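Local coordinates for hypothetical protein (Exiguobacterium sibiricum, PDB 2HKV) that is of unconfirmed function but binds a nickel ion and is a putative member of the DinB family of helical-bundle proteins, at residues Leu23-Ile27 and Leu132-Leu136; Tyr93-Leu97 and Leu118-Ala122. All blocks are in the same frame, centred on the assembly; numbering follows the deposited sequence.

Overall arrangement
Both contacts use helix 114-138: contact 1 joins its C-terminal part to the end of helix 4-26, and contact 2 joins its N-terminal part to helix 82-98. Their centres lie 23 Å apart, on opposite sides of the chain's centre, and contact 2 is nested in sequence within the loop that contact 1 closes. Both are buried and touch the second subunit, contact 2 nearer the chain's centre (about 10 Å against 14 Å, centre to centre), yet the chemistry differs. Contact 1 is aliphatic, leucine and isoleucine against leucine, whereas contact 2 adds a tyrosine that bonds to a backbone carbonyl. Between them, the same helix carries His124 and His128, which bind nickel together with His49.

Contact 1: Leu23-Ile27 and Leu132-Leu136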
loop_
_atom_site.group_PDB
_atom_site.type_symbol
_atom_site.label_atom_id
_atom_site.label_comp_id
_atom_site.label_asym_id
_atom_site.label_seq_id
_atom_site.Cartn_x
_atom_site.Cartn_y
_atom_site.Cartn_z
ATOM N N LEU A 23 1.658 15.519 -1.648
ATOM C CA LEU A 23 2.835 15.348 -0.782
ATOM C C LEU A 23 4.086 15.912 -1.444
ATOM O O LEU A 23 4.847 16.607 -0.792
ATOM C CB LEU A 23 3.077 13.871 -0.394
ATOM C CG LEU A 23 2.129 13.217 0.629
ATOM C CD1 LEU A 23 2.460 11.707 0.752
ATOM C CD2 LEU A 23 2.248 13.879 2.008
ATOM N N ILE A 24 4.266 15.620 -2.728
ATOM C CA ILE A 24 5.423 16.079 -3.475
ATOM C C ILE A 24 5.439 17.595 -3.436
ATOM O O ILE A 24 6.479 18.175 -3.156
ATOM C CB ILE A 24 5.454 15.491 -4.939
ATOM C CG1 ILE A 24 5.755 13.986 -4.884
ATOM C CG2 ILE A 24 6.473 16.236 -5.838
ATOM C CD1 ILE A 24 5.568 13.247 -6.215
ATOM N N ARG A 25 4.272 18.237 -3.615
ATOM C CA ARG A 25 4.213 19.713 -3.549
ATOM C C ARG A 25 4.529 20.319 -2.163
ATOM O O ARG A 25 4.776 21.524 -2.051
ATOM C CB ARG A 25 2.866 20.205 -4.051
ATOM C CG ARG A 25 2.632 19.960 -5.531
ATOM C CD ARG A 25 1.140 20.069 -5.809
ATOM N NE ARG A 25 0.837 20.125 -7.231
ATOM C CZ ARG A 25 -0.333 19.776 -7.775
ATOM N NH1 ARG A 25 -1.336 19.314 -7.022
ATOM N NH2 ARG A 25 -0.500 19.873 -9.091
ATOM N N LEU A 26 4.559 19.505 -1.117
ATOM C CA LEU A 26 4.918 19.992 0.212
ATOM C C LEU A 26 6.415 20.075 0.385
ATOM O O LEU A 26 6.912 20.857 1.176
ATOM C CB LEU A 26 4.298 19.110 1.313
ATOM C CG LEU A 26 2.766 19.029 1.340
ATOM C CD1 LEU A 26 2.309 18.286 2.596
ATOM C CD2 LEU A 26 2.160 20.410 1.297
ATOM N N ILE A 27 7.153 19.276 -0.382
ATOM C CA ILE A 27 8.542 19.084 -0.109
ATOM C C ILE A 27 9.316 20.403 -0.328
ATOM O O ILE A 27 9.145 21.066 -1.351
ATOM C CB ILE A 27 9.137 17.953 -0.956
ATOM C CG1 ILE A 27 8.409 16.614 -0.682
ATOM C CG2 ILE A 27 10.695 17.898 -0.693
ATOM C CD1 ILE A 27 8.874 15.436 -1.564
ATOM N N LEU A 132 7.071 7.823 1.848
ATOM C CA LEU A 132 7.272 9.274 1.670
ATOM C C LEU A 132 6.625 9.989 2.818
ATOM O O LEU A 132 7.225 10.920 3.400
ATOM C CB LEU A 132 6.733 9.791 0.316
ATOM C CG LEU A 132 6.913 11.305 0.088
ATOM C CD1 LEU A 132 8.435 11.758 0.205
ATOM C CD2 LEU A 132 6.217 11.679 -1.254
ATOM N N LEU A 133 5.434 9.548 3.201
ATOM C CA LEU A 133 4.753 10.183 4.322
ATOM C C LEU A 133 5.593 10.064 5.639
ATOM O O LEU A 133 5.755 11.060 6.417
ATOM C CB LEU A 133 3.382 9.554 4.504
ATOM C CG LEU A 133 2.497 10.068 5.642
ATOM C CD1 LEU A 133 1.814 11.345 5.210
ATOM C CD2 LEU A 133 1.443 8.960 5.971
ATOM N N ASP A 134 6.124 8.874 5.888
ATOM C CA ASP A 134 6.975 8.659 7.071
ATOM C C ASP A 134 8.216 9.565 7.025
ATOM O O ASP A 134 8.601 10.124 8.044
ATOM C CB ASP A 134 7.452 7.226 7.184
ATOM C CG ASP A 134 6.358 6.261 7.562
ATOM O OD1 ASP A 134 5.274 6.709 8.035
ATOM O OD2 ASP A 134 6.619 5.021 7.397
ATOM N N TYR A 135 8.825 9.709 5.854
ATOM C CA TYR A 135 9.981 10.568 5.725
ATOM C C TYR A 135 9.632 12.016 6.080
ATOM O O TYR A 135 10.387 12.670 6.802
ATOM C CB TYR A 135 10.492 10.604 4.296
ATOM C CG TYR A 135 11.361 9.451 3.852
ATOM C CD1 TYR A 135 11.408 8.260 4.556
ATOM C CD2 TYR A 135 12.126 9.565 2.701
ATOM C CE1 TYR A 135 12.175 7.189 4.103
ATOM C CE2 TYR A 135 12.919 8.524 2.265
ATOM C CZ TYR A 135 12.948 7.340 2.970
ATOM O OH TYR A 135 13.734 6.305 2.514
ATOM N N LEU A 136 8.543 12.527 5.503
ATOM C CA LEU A 136 8.190 13.929 5.717
ATOM C C LEU A 136 7.832 14.132 7.188
ATOM O O LEU A 136 8.257 15.084 7.787
ATOM C CB LEU A 136 7.049 14.378 4.769
ATOM C CG LEU A 136 7.419 14.441 3.275
ATOM C CD1 LEU A 136 6.237 15.070 2.460
ATOM C CD2 LEU A 136 8.733 15.096 2.935
#
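Leu23 meets three leucines of helix 114-138 with different parts of its side chain. Its CB rests on CD2 of Leu132 at 3.9 Å, while the far methyl CD2 lies 4.1 Å from CD1 of Leu133 and 4.2 Å from CD1 of Leu136. With CG anti to its carbonyl carbon (chi1 -73°), Leu23 sends this branch over to Leu133 and Leu136. Just past helix 4-26, Ile27 closes the other side: its CG1 sits 3.9 Å from CD2 of Leu136, the two side chains crossing at about a right angle, and its CD1 reaches CD1 of Leu132 at 4.1 Å. Leu136 is thus held between Leu23 and Ile27, and its CD1 also lies 3.9 Å from the backbone O of Leu23.

In this densely filled part Leu50 of helix 43-61 packs on Leu132, and Val43 and Trp32 on Ile27. Between the segments packing is looser at partly exposed Leu133, which offers Leu23 one methyl and packs on Ile143 and Leu147 of its own chain and on His127 of the second subunit. Exposed Leu26 adds almost nothing. The whole is helix packing in the DinB-type bundle, with the nickel ion about 12 Å from the Leu132 side chain. No hydrogen bond links the segments, so the end of helix 4-26 and the residue after it are fastened to helix 114-138 by shape and the exclusion of water from branched aliphatic groups.

Contact 2: Tyr93-Leu97 and Leu118-Ala122; sequences YQDRL and LLEAA
Tyr93 reaches across from helix 82-98 with its ring set obliquely to the side chain of Leu118, and its hydroxyl ends on the Leu118 backbone. CG stands anti to the backbone N (chi1 -177°), which brings the ring across to helix 114-138. There OH donates to O of Leu118 at 2.8 Å. That carbonyl lies at the ring's edge, in its plane, but the hydroxyl approaches from above the carbonyl plane, 46° out of it. The same O also accepts a weak helical bond from Ala122 N, at 3.3 Å.

Over the ring, CD2 of Leu118 makes an off-centre CH-pi contact, 4.3 Å from the Tyr93 centroid and displaced towards CE2 and CZ. Ala121 adds its CB, 3.9 Å from CE2 of Tyr93. The other Leu118 methyl, CD1, turns to CD1 of Leu97 at 4.1 Å, so the fork of Leu118 divides between tyrosine and leucine. A phenylalanine in place of Tyr93 would probably leave the Leu118 carbonyl without its hydroxyl mate.

Leu9 and Val13 of helix 4-26 and Leu54 and Leu58 of helix 43-61 also pack on the ring, placing it in the interior of the bundle. The axes of segments 93-97 and 118-122 come within 11.8 Å, at 152° between their directions, a wide spacing bridged by a long aromatic side chain whose buried polar end is satisfied by a main-chain carbonyl.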
loop_
_atom_site.group_PDB
_atom_site.type_symbol
_atom_site.label_atom_id
_atom_site.label_comp_id
_atom_site.label_asym_id
_atom_site.label_seq_id
_atom_site.Cartn_x
_atom_site.Cartn_y
_atom_site.Cartn_z
ATOM N N TYR A 93 -1.095 4.252 -16.921
ATOM C CA TYR A 93 -1.819 3.265 -16.131
ATOM C C TYR A 93 -3.317 3.254 -16.519
ATOM O O TYR A 93 -3.909 2.199 -16.702
ATOM C CB TYR A 93 -1.628 3.532 -14.644
ATOM C CG TYR A 93 -2.285 2.494 -13.694
ATOM C CD1 TYR A 93 -3.595 2.656 -13.239
ATOM C CD2 TYR A 93 -1.579 1.371 -13.257
ATOM C CE1 TYR A 93 -4.170 1.743 -12.374
ATOM C CE2 TYR A 93 -2.156 0.441 -12.388
ATOM C CZ TYR A 93 -3.460 0.628 -11.964
ATOM O OH TYR A 93 -4.042 -0.294 -11.131
ATOM N N GLN A 94 -3.914 4.425 -16.603
ATOM C CA GLN A 94 -5.345 4.492 -16.908
ATOM C C GLN A 94 -5.634 3.888 -18.259
ATOM O O GLN A 94 -6.652 3.216 -18.458
ATOM C CB GLN A 94 -5.851 5.921 -16.890
ATOM C CG GLN A 94 -5.944 6.513 -15.522
ATOM C CD GLN A 94 -6.431 7.933 -15.591
ATOM O OE1 GLN A 94 -5.648 8.892 -15.481
ATOM N NE2 GLN A 94 -7.719 8.085 -15.833
ATOM N N ASP A 95 -4.740 4.102 -19.215
ATOM C CA ASP A 95 -4.970 3.548 -20.534
ATOM C C ASP A 95 -4.889 2.020 -20.535
ATOM O O ASP A 95 -5.677 1.354 -21.196
ATOM C CB ASP A 95 -3.928 4.096 -21.493
ATOM C CG ASP A 95 -4.060 5.608 -21.717
ATOM O OD1 ASP A 95 -5.076 6.225 -21.270
ATOM O OD2 ASP A 95 -3.133 6.172 -22.362
ATOM N N ARG A 96 -3.924 1.470 -19.797
ATOM C CA ARG A 96 -3.793 0.010 -19.662
ATOM C C ARG A 96 -4.976 -0.573 -18.856
ATOM O O ARG A 96 -5.467 -1.696 -19.101
ATOM C CB ARG A 96 -2.450 -0.365 -19.034
ATOM C CG ARG A 96 -1.207 -0.010 -19.890
ATOM C CD ARG A 96 -1.532 0.105 -21.358
ATOM N NE ARG A 96 -0.415 0.545 -22.193
ATOM C CZ ARG A 96 0.045 1.795 -22.312
ATOM N NH1 ARG A 96 -0.448 2.801 -21.606
ATOM N NH2 ARG A 96 1.045 2.028 -23.156
ATOM N N LEU A 97 -5.428 0.216 -17.908
ATOM C CA LEU A 97 -6.501 -0.201 -17.023
ATOM C C LEU A 97 -7.720 -0.534 -17.827
ATOM O O LEU A 97 -8.348 -1.540 -17.593
ATOM C CB LEU A 97 -6.798 0.888 -15.999
ATOM C CG LEU A 97 -7.932 0.667 -14.979
ATOM C CD1 LEU A 97 -7.684 -0.619 -14.177
ATOM C CD2 LEU A 97 -8.078 1.867 -14.062
ATOM N N LEU A 118 -2.038 -5.035 -12.576
ATOM C CA LEU A 118 -2.701 -3.794 -12.251
ATOM C C LEU A 118 -2.887 -3.608 -10.741
ATOM O O LEU A 118 -2.682 -2.511 -10.212
ATOM C CB LEU A 118 -4.012 -3.728 -12.993
ATOM C CG LEU A 118 -3.978 -3.507 -14.499
ATOM C CD1 LEU A 118 -5.301 -3.840 -15.239
ATOM C CD2 LEU A 118 -3.419 -2.131 -14.883
ATOM N N LEU A 119 -3.224 -4.684 -10.042
ATOM C CA LEU A 119 -3.273 -4.604 -8.576
ATOM C C LEU A 119 -1.864 -4.445 -7.965
ATOM O O LEU A 119 -1.688 -3.675 -6.989
ATOM C CB LEU A 119 -3.985 -5.816 -7.968
ATOM C CG LEU A 119 -4.010 -5.954 -6.431
ATOM C CD1 LEU A 119 -4.623 -4.714 -5.765
ATOM C CD2 LEU A 119 -4.778 -7.243 -6.077
ATOM N N GLU A 120 -0.843 -5.127 -8.509
ATOM C CA GLU A 120 0.506 -5.031 -7.974
ATOM C C GLU A 120 0.998 -3.603 -8.021
ATOM O O GLU A 120 1.613 -3.138 -7.071
ATOM C CB GLU A 120 1.454 -5.950 -8.747
ATOM C CG GLU A 120 2.893 -6.078 -8.200
ATOM C CD GLU A 120 3.766 -4.835 -8.453
ATOM O OE1 GLU A 120 3.531 -4.149 -9.467
ATOM O OE2 GLU A 120 4.698 -4.533 -7.669
ATOM N N ALA A 121 0.673 -2.873 -9.077
ATOM C CA ALA A 121 1.229 -1.543 -9.239
ATOM C C ALA A 121 0.499 -0.674 -8.210
ATOM O O ALA A 121 1.103 0.222 -7.641
ATOM C CB ALA A 121 0.993 -1.037 -10.646
ATOM N N ALA A 122 -0.794 -0.917 -7.996
ATOM C CA ALA A 122 -1.576 -0.187 -6.983
ATOM C C ALA A 122 -0.970 -0.296 -5.545
ATOM O O ALA A 122 -0.699 0.704 -4.865
ATOM C CB ALA A 122 -3.076 -0.626 -6.993
#